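Local coordinates for galectin-1 (Bufo arenarum, PDB 1GAN), which binds beta-galactosides, and probably a wide range of complex carbohydrates, as a homodimeric lectin, and may regulate cell differentiation and apoptosis, at residues 22-27 with 124-129; 27-32 with 50-55; 46-51 with 78-83. One frame throughout, in Å; residues are numbered along the deposited sequence.

Interaction 1: 22-27 with 124-129. Unlike the reference sequence in segment 124-129: Gln127 (reference Ala).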
loop_
_atom_site.group_PDB
_atom_site.type_symbol
_atom_site.label_atom_id
_atom_site.label_comp_id
_atom_site.label_asym_id
_atom_site.label_seq_id
_atom_site.Cartn_x
_atom_site.Cartn_y
_atom_site.Cartn_z
ATOM N N GLY A 22 11.261 0.250 3.613
ATOM C CA GLY A 22 11.698 -0.431 2.415
ATOM C C GLY A 22 13.124 -0.870 2.596
ATOM O O GLY A 22 13.710 -0.695 3.661
ATOM N N SER A 23 13.665 -1.452 1.541
ATOM C CA SER A 23 15.038 -1.912 1.513
ATOM C C SER A 23 15.594 -1.434 0.174
ATOM O O SER A 23 14.889 -1.463 -0.851
ATOM C CB SER A 23 15.081 -3.437 1.606
ATOM O OG SER A 23 14.113 -3.996 0.732
ATOM N N ILE A 24 16.857 -1.023 0.187
ATOM C CA ILE A 24 17.489 -0.498 -1.008
ATOM C C ILE A 24 18.314 -1.519 -1.788
ATOM O O ILE A 24 19.310 -2.041 -1.270
ATOM C CB ILE A 24 18.393 0.685 -0.652
ATOM C CG1 ILE A 24 17.646 1.653 0.264
ATOM C CG2 ILE A 24 18.836 1.393 -1.934
ATOM C CD1 ILE A 24 18.549 2.599 0.992
ATOM N N PRO A 25 17.898 -1.832 -3.033
ATOM C CA PRO A 25 18.583 -2.782 -3.914
ATOM C C PRO A 25 20.074 -2.386 -4.024
ATOM O O PRO A 25 20.409 -1.188 -4.095
ATOM C CB PRO A 25 17.859 -2.578 -5.246
ATOM C CG PRO A 25 16.465 -2.266 -4.824
ATOM C CD PRO A 25 16.694 -1.292 -3.690
ATOM N N PRO A 26 20.980 -3.378 -4.097
ATOM C CA PRO A 26 22.403 -3.057 -4.191
ATOM C C PRO A 26 22.752 -2.374 -5.512
ATOM O O PRO A 26 23.676 -1.579 -5.567
ATOM C CB PRO A 26 23.049 -4.426 -4.068
ATOM C CG PRO A 26 22.108 -5.273 -4.847
ATOM C CD PRO A 26 20.760 -4.818 -4.330
ATOM N N ASP A 27 21.987 -2.670 -6.563
ATOM C CA ASP A 27 22.216 -2.088 -7.890
ATOM C C ASP A 27 21.452 -0.775 -8.098
ATOM O O ASP A 27 21.233 -0.373 -9.245
ATOM C CB ASP A 27 21.778 -3.064 -8.990
ATOM C CG ASP A 27 22.455 -4.415 -8.883
ATOM O OD1 ASP A 27 21.977 -5.254 -8.091
ATOM O OD2 ASP A 27 23.453 -4.655 -9.591
ATOM N N GLU A 124 9.888 4.322 -6.068
ATOM C CA GLU A 124 10.757 3.989 -7.186
ATOM C C GLU A 124 12.125 3.577 -6.617
ATOM O O GLU A 124 12.646 4.225 -5.709
ATOM C CB GLU A 124 10.891 5.184 -8.109
ATOM C CG GLU A 124 9.770 5.261 -9.104
ATOM C CD GLU A 124 9.323 6.674 -9.402
ATOM O OE1 GLU A 124 10.191 7.578 -9.473
ATOM O OE2 GLU A 124 8.092 6.873 -9.562
ATOM N N GLY A 125 12.639 2.440 -7.078
ATOM C CA GLY A 125 13.922 1.948 -6.617
ATOM C C GLY A 125 13.938 1.490 -5.173
ATOM O O GLY A 125 15.004 1.277 -4.598
ATOM N N LEU A 126 12.768 1.352 -4.569
ATOM C CA LEU A 126 12.700 0.916 -3.185
ATOM C C LEU A 126 11.904 -0.364 -3.113
ATOM O O LEU A 126 10.839 -0.470 -3.722
ATOM C CB LEU A 126 12.019 1.977 -2.336
ATOM C CG LEU A 126 12.153 1.797 -0.829
ATOM C CD1 LEU A 126 13.637 1.714 -0.474
ATOM C CD2 LEU A 126 11.501 2.963 -0.112
ATOM N N GLN A 127 12.437 -1.356 -2.412
ATOM C CA GLN A 127 11.744 -2.628 -2.261
ATOM C C GLN A 127 10.860 -2.493 -1.028
ATOM O O GLN A 127 11.342 -2.486 0.110
ATOM C CB GLN A 127 12.733 -3.772 -2.096
ATOM C CG GLN A 127 12.077 -5.131 -2.020
ATOM C CD GLN A 127 13.050 -6.252 -1.659
ATOM O OE1 GLN A 127 12.694 -7.435 -1.728
ATOM N NE2 GLN A 127 14.275 -5.893 -1.266
ATOM N N PHE A 128 9.573 -2.292 -1.296
ATOM C CA PHE A 128 8.518 -2.103 -0.301
ATOM C C PHE A 128 8.449 -3.145 0.829
ATOM O O PHE A 128 8.498 -4.354 0.588
ATOM C CB PHE A 128 7.185 -1.998 -1.085
ATOM C CG PHE A 128 5.952 -2.274 -0.278
ATOM C CD1 PHE A 128 5.495 -1.366 0.645
ATOM C CD2 PHE A 128 5.272 -3.467 -0.432
ATOM C CE1 PHE A 128 4.378 -1.650 1.410
ATOM C CE2 PHE A 128 4.163 -3.757 0.326
ATOM C CZ PHE A 128 3.716 -2.851 1.251
ATOM N N LYS A 129 8.366 -2.673 2.066
ATOM C CA LYS A 129 8.228 -3.581 3.198
ATOM C C LYS A 129 6.904 -3.292 3.937
ATOM O O LYS A 129 6.202 -4.214 4.342
ATOM C CB LYS A 129 9.419 -3.474 4.147
ATOM C CG LYS A 129 9.611 -4.685 5.058
ATOM C CD LYS A 129 8.756 -4.635 6.317
ATOM C CE LYS A 129 8.446 -6.054 6.812
ATOM N NZ LYS A 129 7.678 -6.048 8.093
#
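Ser23 and Gln127 form the hydrogen-bonded pair at the junction of two antiparallel strands, 16-23 and 127-133. Their backbones exchange two bonds. Ser23 N gives to Gln127 O at 2.9 Å, and Gln127 N gives to Ser23 O, also at 2.9 Å. The second is the straighter, with an N-H...O angle of 162°, and it lies in the carbonyl plane. Gly22 and Phe128 follow as a non-hydrogen-bonded pair. Gly22 CA lies 3.1 Å from Gln127 O and is also approached by Leu126 CG.

A side-chain bond adds to this. Ser23 OG gives to Gln127 O at 3.2 Å. The hydroxyl lies between the backbone N and the carbonyl carbon (chi1 45°), which turns it across to the partner strand. Ser23 N and Ser23 OG reach Gln127 O from opposite faces of its carbonyl plane. The extended Gln127 chain lies beside the same hydroxyl, with NE2 2.8 Å from Ser23 OG.

Carbon contacts complete the meeting. Leu126 CD1 rests 3.4 Å from Ser23 O. It also makes the apolar side-chain pair, 4.1 Å from Ile24 CG1. Pro25 presents its CD to Gly125 O at 3.2 Å, where the strand pairing has given way to loop. Ile24 also packs on Phe31 and Phe50.

Strand 127-133 is the edge strand of its sheet within the chain. Lys129, at the far end of segment 124-129, makes backbone hydrogen bonds to the second subunit. Gln127 O takes both Ser23 donors, so three hydrogen bonds hold the pair at the start of the strand that meets that subunit.

Interaction 2: 27-32 with 50-55. With GAL (beta-D-galactopyranose), chain C.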
loop_
_atom_site.group_PDB
_atom_site.type_symbol
_atom_site.label_atom_id
_atom_site.label_comp_id
_atom_site.label_asym_id
_atom_site.label_seq_id
_atom_site.Cartn_x
_atom_site.Cartn_y
_atom_site.Cartn_z
ATOM N N ASP A 27 21.987 -2.670 -6.563
ATOM C CA ASP A 27 22.216 -2.088 -7.890
ATOM C C ASP A 27 21.452 -0.775 -8.098
ATOM O O ASP A 27 21.233 -0.373 -9.245
ATOM C CB ASP A 27 21.778 -3.064 -8.990
ATOM C CG ASP A 27 22.455 -4.415 -8.883
ATOM O OD1 ASP A 27 21.977 -5.254 -8.091
ATOM O OD2 ASP A 27 23.453 -4.655 -9.591
ATOM N N CYS A 28 21.050 -0.123 -7.003
ATOM C CA CYS A 28 20.276 1.119 -7.059
ATOM C C CYS A 28 21.073 2.427 -6.944
ATOM O O CYS A 28 21.786 2.669 -5.956
ATOM C CB CYS A 28 19.114 1.058 -6.038
ATOM S SG CYS A 28 18.804 2.525 -4.969
ATOM N N LYS A 29 20.921 3.262 -7.972
ATOM C CA LYS A 29 21.571 4.570 -8.082
ATOM C C LYS A 29 20.797 5.640 -7.306
ATOM O O LYS A 29 21.245 6.784 -7.174
ATOM C CB LYS A 29 21.672 4.971 -9.565
ATOM C CG LYS A 29 22.133 3.812 -10.460
ATOM C CD LYS A 29 22.948 4.236 -11.678
ATOM C CE LYS A 29 22.099 4.909 -12.733
ATOM N NZ LYS A 29 22.878 5.246 -13.978
ATOM N N GLY A 30 19.615 5.270 -6.834
ATOM C CA GLY A 30 18.780 6.187 -6.093
ATOM C C GLY A 30 17.379 5.622 -5.970
ATOM O O GLY A 30 17.040 4.641 -6.619
ATOM N N PHE A 31 16.588 6.187 -5.074
ATOM C CA PHE A 31 15.217 5.759 -4.891
ATOM C C PHE A 31 14.369 7.009 -4.674
ATOM O O PHE A 31 14.888 8.060 -4.277
ATOM C CB PHE A 31 15.090 4.740 -3.740
ATOM C CG PHE A 31 15.229 5.317 -2.358
ATOM C CD1 PHE A 31 14.142 5.932 -1.725
ATOM C CD2 PHE A 31 16.424 5.185 -1.655
ATOM C CE1 PHE A 31 14.245 6.410 -0.401
ATOM C CE2 PHE A 31 16.543 5.659 -0.330
ATOM C CZ PHE A 31 15.454 6.271 0.296
ATOM N N ALA A 32 13.079 6.918 -4.983
ATOM C CA ALA A 32 12.188 8.051 -4.816
ATOM C C ALA A 32 10.875 7.638 -4.198
ATOM O O ALA A 32 10.442 6.489 -4.363
ATOM C CB ALA A 32 11.938 8.702 -6.161
ATOM N N PHE A 50 22.283 8.262 -4.854
ATOM C CA PHE A 50 23.597 7.758 -4.454
ATOM C C PHE A 50 24.640 8.234 -5.493
ATOM O O PHE A 50 25.748 8.670 -5.139
ATOM C CB PHE A 50 23.584 6.223 -4.410
ATOM C CG PHE A 50 22.725 5.647 -3.326
ATOM C CD1 PHE A 50 23.136 5.691 -2.002
ATOM C CD2 PHE A 50 21.526 5.002 -3.636
ATOM C CE1 PHE A 50 22.371 5.096 -0.992
ATOM C CE2 PHE A 50 20.756 4.403 -2.628
ATOM C CZ PHE A 50 21.180 4.449 -1.310
ATOM N N ASP A 51 24.263 8.127 -6.768
ATOM C CA ASP A 51 25.088 8.513 -7.903
ATOM C C ASP A 51 24.088 8.591 -9.056
ATOM O O ASP A 51 23.897 7.623 -9.800
ATOM C CB ASP A 51 26.127 7.422 -8.188
ATOM C CG ASP A 51 27.219 7.863 -9.161
ATOM O OD1 ASP A 51 26.998 8.771 -9.989
ATOM O OD2 ASP A 51 28.313 7.260 -9.110
ATOM N N LEU A 52 23.467 9.757 -9.200
ATOM C CA LEU A 52 22.437 9.976 -10.205
ATOM C C LEU A 52 22.404 11.412 -10.700
ATOM O O LEU A 52 22.406 12.355 -9.916
ATOM C CB LEU A 52 21.078 9.647 -9.595
ATOM C CG LEU A 52 19.907 9.600 -10.561
ATOM C CD1 LEU A 52 20.245 8.536 -11.624
ATOM C CD2 LEU A 52 18.607 9.273 -9.837
ATOM N N HIS A 53 22.350 11.573 -12.016
ATOM C CA HIS A 53 22.294 12.895 -12.633
ATOM C C HIS A 53 23.365 13.833 -12.103
ATOM O O HIS A 53 23.168 15.039 -12.042
ATOM C CB HIS A 53 20.901 13.501 -12.419
ATOM C CG HIS A 53 19.792 12.613 -12.881
ATOM N ND1 HIS A 53 18.906 12.012 -12.013
ATOM C CD2 HIS A 53 19.454 12.187 -14.121
ATOM C CE1 HIS A 53 18.070 11.251 -12.698
ATOM N NE2 HIS A 53 18.381 11.340 -13.979
ATOM N N GLY A 54 24.482 13.282 -11.659
ATOM C CA GLY A 54 25.530 14.145 -11.157
ATOM C C GLY A 54 25.529 14.298 -9.657
ATOM O O GLY A 54 26.519 14.747 -9.071
ATOM N N ASP A 55 24.414 13.975 -9.022
ATOM C CA ASP A 55 24.357 14.068 -7.578
ATOM C C ASP A 55 24.900 12.787 -6.964
ATOM O O ASP A 55 24.616 11.693 -7.442
ATOM C CB ASP A 55 22.942 14.317 -7.104
ATOM C CG ASP A 55 22.505 15.723 -7.340
ATOM O OD1 ASP A 55 22.754 16.553 -6.473
ATOM O OD2 ASP A 55 21.905 16.013 -8.384
HETATM C C1 GAL C . 15.389 15.147 -12.687
HETATM C C2 GAL C . 15.231 13.620 -12.639
HETATM C C3 GAL C . 13.818 13.226 -12.197
HETATM C C4 GAL C . 13.504 13.889 -10.868
HETATM C C5 GAL C . 13.703 15.401 -10.992
HETATM C C6 GAL C . 13.463 16.133 -9.713
HETATM O O2 GAL C . 15.523 13.050 -13.903
HETATM O O3 GAL C . 13.743 11.823 -12.026
HETATM O O4 GAL C . 14.361 13.358 -9.866
HETATM O O5 GAL C . 15.055 15.705 -11.404
HETATM O O6 GAL C . 13.542 17.526 -9.939
#
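Phe50 and Lys29 make a backbone-and-ring contact where the loop leading into strand 30-35 meets the corner after strand 41-49. Phe50 N gives to Lys29 O at 2.9 Å, approaching from above the carbonyl plane, 43° out of it. Asp51 N adds a weak bond to the same oxygen at 3.3 Å. One carbonyl thus receives two successive N-H groups as the chain turns.

The Phe50 ring turns its edge to the loop 28-30. Its CG is anti to the carbonyl carbon (chi1 -68°), and Lys29 C and Gly30 N lie near the ring plane. Cys28 SG stands at that ring's edge, 3.6 Å from Phe50 CE2, in a sulfur-aromatic contact. In the galectin beta-sandwich this corner precedes a type I' turn from Leu52 to Asp55, closed by Asp55 N to Leu52 O at 2.7 Å and by Leu52 N to Asp55 O at 2.9 Å.

Leu52 CB touches Lys29 O at 3.8 Å, and Leu52 CD1 lies against a face of the His53 ring. His53 belongs to the sugar site: galactose O2 sits over a face of its ring, 3.3 Å from His53 NE2. Beyond the turn, Asp55 OD1 forms salt bridges with Arg74 and Lys58.

Interaction 3: 46-51 with 78-83. With GAL (beta-D-galactopyranose), chain C; NDG (2-acetamido-2-deoxy-alpha-D-glucopyranose), chain B.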
loop_
_atom_site.group_PDB
_atom_site.type_symbol
_atom_site.label_atom_id
_atom_site.label_comp_id
_atom_site.label_asym_id
_atom_site.label_seq_id
_atom_site.Cartn_x
_atom_site.Cartn_y
_atom_site.Cartn_z
ATOM N N PHE A 46 10.469 12.934 -3.360
ATOM C CA PHE A 46 11.638 12.785 -2.499
ATOM C C PHE A 46 12.589 11.797 -3.177
ATOM O O PHE A 46 12.322 10.592 -3.228
ATOM C CB PHE A 46 11.185 12.268 -1.145
ATOM C CG PHE A 46 12.312 11.900 -0.225
ATOM C CD1 PHE A 46 12.836 10.604 -0.232
ATOM C CD2 PHE A 46 12.830 12.836 0.674
ATOM C CE1 PHE A 46 13.855 10.235 0.635
ATOM C CE2 PHE A 46 13.847 12.480 1.548
ATOM C CZ PHE A 46 14.363 11.169 1.528
ATOM N N ASN A 47 13.722 12.300 -3.661
ATOM C CA ASN A 47 14.677 11.486 -4.406
ATOM C C ASN A 47 16.062 11.380 -3.740
ATOM O O ASN A 47 16.838 12.331 -3.736
ATOM C CB ASN A 47 14.764 12.120 -5.808
ATOM C CG ASN A 47 15.519 11.285 -6.844
ATOM O OD1 ASN A 47 15.848 11.805 -7.909
ATOM N ND2 ASN A 47 15.753 10.010 -6.577
ATOM N N ALA A 48 16.371 10.229 -3.160
ATOM C CA ALA A 48 17.678 10.032 -2.530
ATOM C C ALA A 48 18.608 9.526 -3.616
ATOM O O ALA A 48 18.418 8.438 -4.124
ATOM C CB ALA A 48 17.580 9.013 -1.414
ATOM N N ARG A 49 19.605 10.313 -3.986
ATOM C CA ARG A 49 20.533 9.931 -5.044
ATOM C C ARG A 49 21.902 9.490 -4.532
ATOM O O ARG A 49 22.595 10.238 -3.826
ATOM C CB ARG A 49 20.709 11.100 -6.013
ATOM C CG ARG A 49 19.459 11.426 -6.806
ATOM C CD ARG A 49 19.555 12.746 -7.496
ATOM N NE ARG A 49 18.273 13.111 -8.096
ATOM C CZ ARG A 49 18.108 14.066 -9.017
ATOM N NH1 ARG A 49 19.146 14.782 -9.449
ATOM N NH2 ARG A 49 16.931 14.236 -9.590
ATOM N N PHE A 50 22.283 8.262 -4.854
ATOM C CA PHE A 50 23.597 7.758 -4.454
ATOM C C PHE A 50 24.640 8.234 -5.493
ATOM O O PHE A 50 25.748 8.670 -5.139
ATOM C CB PHE A 50 23.584 6.223 -4.410
ATOM C CG PHE A 50 22.725 5.647 -3.326
ATOM C CD1 PHE A 50 23.136 5.691 -2.002
ATOM C CD2 PHE A 50 21.526 5.002 -3.636
ATOM C CE1 PHE A 50 22.371 5.096 -0.992
ATOM C CE2 PHE A 50 20.756 4.403 -2.628
ATOM C CZ PHE A 50 21.180 4.449 -1.310
ATOM N N ASP A 51 24.263 8.127 -6.768
ATOM C CA ASP A 51 25.088 8.513 -7.903
ATOM C C ASP A 51 24.088 8.591 -9.056
ATOM O O ASP A 51 23.897 7.623 -9.800
ATOM C CB ASP A 51 26.127 7.422 -8.188
ATOM C CG ASP A 51 27.219 7.863 -9.161
ATOM O OD1 ASP A 51 26.998 8.771 -9.989
ATOM O OD2 ASP A 51 28.313 7.260 -9.110
ATOM N N PHE A 78 22.184 12.751 4.473
ATOM C CA PHE A 78 21.960 11.581 3.652
ATOM C C PHE A 78 22.240 10.380 4.528
ATOM O O PHE A 78 23.334 9.830 4.499
ATOM C CB PHE A 78 22.893 11.594 2.456
ATOM C CG PHE A 78 22.555 10.576 1.414
ATOM C CD1 PHE A 78 23.043 9.285 1.498
ATOM C CD2 PHE A 78 21.798 10.930 0.306
ATOM C CE1 PHE A 78 22.793 8.362 0.490
ATOM C CE2 PHE A 78 21.543 10.003 -0.720
ATOM C CZ PHE A 78 22.042 8.729 -0.622
ATOM N N PRO A 79 21.250 9.951 5.326
ATOM C CA PRO A 79 21.438 8.802 6.215
ATOM C C PRO A 79 21.107 7.456 5.562
ATOM O O PRO A 79 20.453 6.607 6.183
ATOM C CB PRO A 79 20.456 9.114 7.333
ATOM C CG PRO A 79 19.276 9.622 6.542
ATOM C CD PRO A 79 19.927 10.570 5.547
ATOM N N PHE A 80 21.562 7.236 4.335
ATOM C CA PHE A 80 21.243 5.989 3.662
ATOM C C PHE A 80 22.479 5.291 3.166
ATOM O O PHE A 80 23.459 5.949 2.823
ATOM C CB PHE A 80 20.351 6.256 2.454
ATOM C CG PHE A 80 19.178 7.116 2.756
ATOM C CD1 PHE A 80 18.215 6.698 3.663
ATOM C CD2 PHE A 80 19.019 8.333 2.103
ATOM C CE1 PHE A 80 17.099 7.478 3.918
ATOM C CE2 PHE A 80 17.922 9.114 2.344
ATOM C CZ PHE A 80 16.951 8.689 3.253
ATOM N N GLN A 81 22.406 3.963 3.093
ATOM C CA GLN A 81 23.498 3.146 2.591
ATOM C C GLN A 81 22.869 2.053 1.759
ATOM O O GLN A 81 21.900 1.433 2.182
ATOM C CB GLN A 81 24.310 2.517 3.727
ATOM C CG GLN A 81 25.479 1.639 3.214
ATOM C CD GLN A 81 26.288 0.945 4.328
ATOM O OE1 GLN A 81 25.857 0.865 5.485
ATOM N NE2 GLN A 81 27.465 0.432 3.967
ATOM N N GLN A 82 23.390 1.838 0.559
ATOM C CA GLN A 82 22.864 0.791 -0.310
ATOM C C GLN A 82 22.786 -0.553 0.403
ATOM O O GLN A 82 23.542 -0.822 1.341
ATOM C CB GLN A 82 23.716 0.662 -1.561
ATOM C CG GLN A 82 23.387 1.686 -2.619
ATOM C CD GLN A 82 24.490 1.798 -3.632
ATOM O OE1 GLN A 82 25.658 1.954 -3.265
ATOM N NE2 GLN A 82 24.141 1.718 -4.913
ATOM N N GLY A 83 21.828 -1.373 -0.002
ATOM C CA GLY A 83 21.675 -2.659 0.625
ATOM C C GLY A 83 21.066 -2.547 2.007
ATOM O O GLY A 83 20.653 -3.564 2.562
HETATM C C1 GAL C . 15.389 15.147 -12.687
HETATM C C2 GAL C . 15.231 13.620 -12.639
HETATM C C3 GAL C . 13.818 13.226 -12.197
HETATM C C4 GAL C . 13.504 13.889 -10.868
HETATM C C5 GAL C . 13.703 15.401 -10.992
HETATM C C6 GAL C . 13.463 16.133 -9.713
HETATM O O2 GAL C . 15.523 13.050 -13.903
HETATM O O3 GAL C . 13.743 11.823 -12.026
HETATM O O4 GAL C . 14.361 13.358 -9.866
HETATM O O5 GAL C . 15.055 15.705 -11.404
HETATM O O6 GAL C . 13.542 17.526 -9.939
HETATM C C1 NDG B . 19.096 18.746 -14.087
HETATM C C2 NDG B . 18.744 18.601 -12.603
HETATM C C3 NDG B . 18.298 17.174 -12.326
HETATM C C4 NDG B . 17.072 16.846 -13.162
HETATM C C5 NDG B . 17.389 17.093 -14.658
HETATM C C6 NDG B . 16.146 16.992 -15.550
HETATM C C7 NDG B . 20.207 20.191 -11.539
HETATM C C8 NDG B . 21.434 20.458 -10.682
HETATM O O5 NDG B . 17.932 18.430 -14.874
HETATM O O3 NDG B . 18.005 17.008 -10.953
HETATM O O4 NDG B . 16.720 15.456 -12.950
HETATM O O6 NDG B . 15.153 17.968 -15.199
HETATM O O7 NDG B . 19.544 21.130 -11.970
HETATM N N2 NDG B . 19.900 18.924 -11.789
HETATM O O1 NDG B . 20.023 17.769 -14.403
#
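Phe46 meets Phe80 at the ring edges, the two side chains coming from opposite directions. Phe46 CZ is 4.0 Å from Phe80 CZ, and each of these atoms lies near the plane of the other ring.

Asn47 points to the sugar side of the sheet. Its OD1 accepts two bonds from Arg49, from NE at 2.8 Å and from NH2, both close to the guanidinium plane. The side-on grip holds the arginine's rotation for its ligand.

Ala48 turns back toward the loop 78-83. Its CB touches Phe80 CE2 at 3.8 Å and also meets Phe78 CE2.

Arg49 points away from the loop, and its chain runs extended from CG to NE. NH2 gives to galactose O4 at 2.7 Å and to galactose O5. NH1 gives to O3 of the acetamido sugar at 2.9 Å, and NH2 makes a longer bond to the same oxygen. One guanidinium thus spans both sugar units. On the other side, Arg49 O lies 3.3 Å from Phe78 CE2.

Phe50, at the corner after the strand, carries the largest share of the contact with its ring. Phe78 sends an edge toward its face in an offset edge-to-face pair, planes at 77° and Phe78 CZ 3.5 Å from Phe50 CD1. Gln82 CG stands almost on the ring normal, 3.7 Å from the Phe50 centroid, a CH-pi contact. Gln82 NE2 is hydrogen-bonded to Cys28 O.

Strand 41-49 thus alternates sides, with sugar ligands on one and aromatic packing on the other. It runs between strands 30-35 and 58-65. Phe80 also meets Phe31 and Phe101 edge-to-face, so the loop between strands 68-75 and 85-92 touches both sheets of the sandwich.

Interactions 2 and 3 adjoin, their centres about 7 Å apart, and share Phe50 and Asp51. Cys28 O and Gln82 NE2 join them at 2.7 Å, probably by a hydrogen bond, and strands 30-35 and 41-49 pair through Phe31 O and Ala48 N at 2.9 Å. Interaction 1 lies about 10 Å from interaction 3 and 12 Å from interaction 2, centre to centre. It reaches both through Ile24 CG2, 3.6 Å from Phe50 CE2. They differ in their relation to the sugar. Interactions 2 and 3 supply His53, Asn47 and Arg49 to the pocket, which His45, Asn62 and Glu72 help complete. Gly125 of interaction 1 is about 11 Å from the galactose, nearest atoms, and that contact lies toward the second subunit.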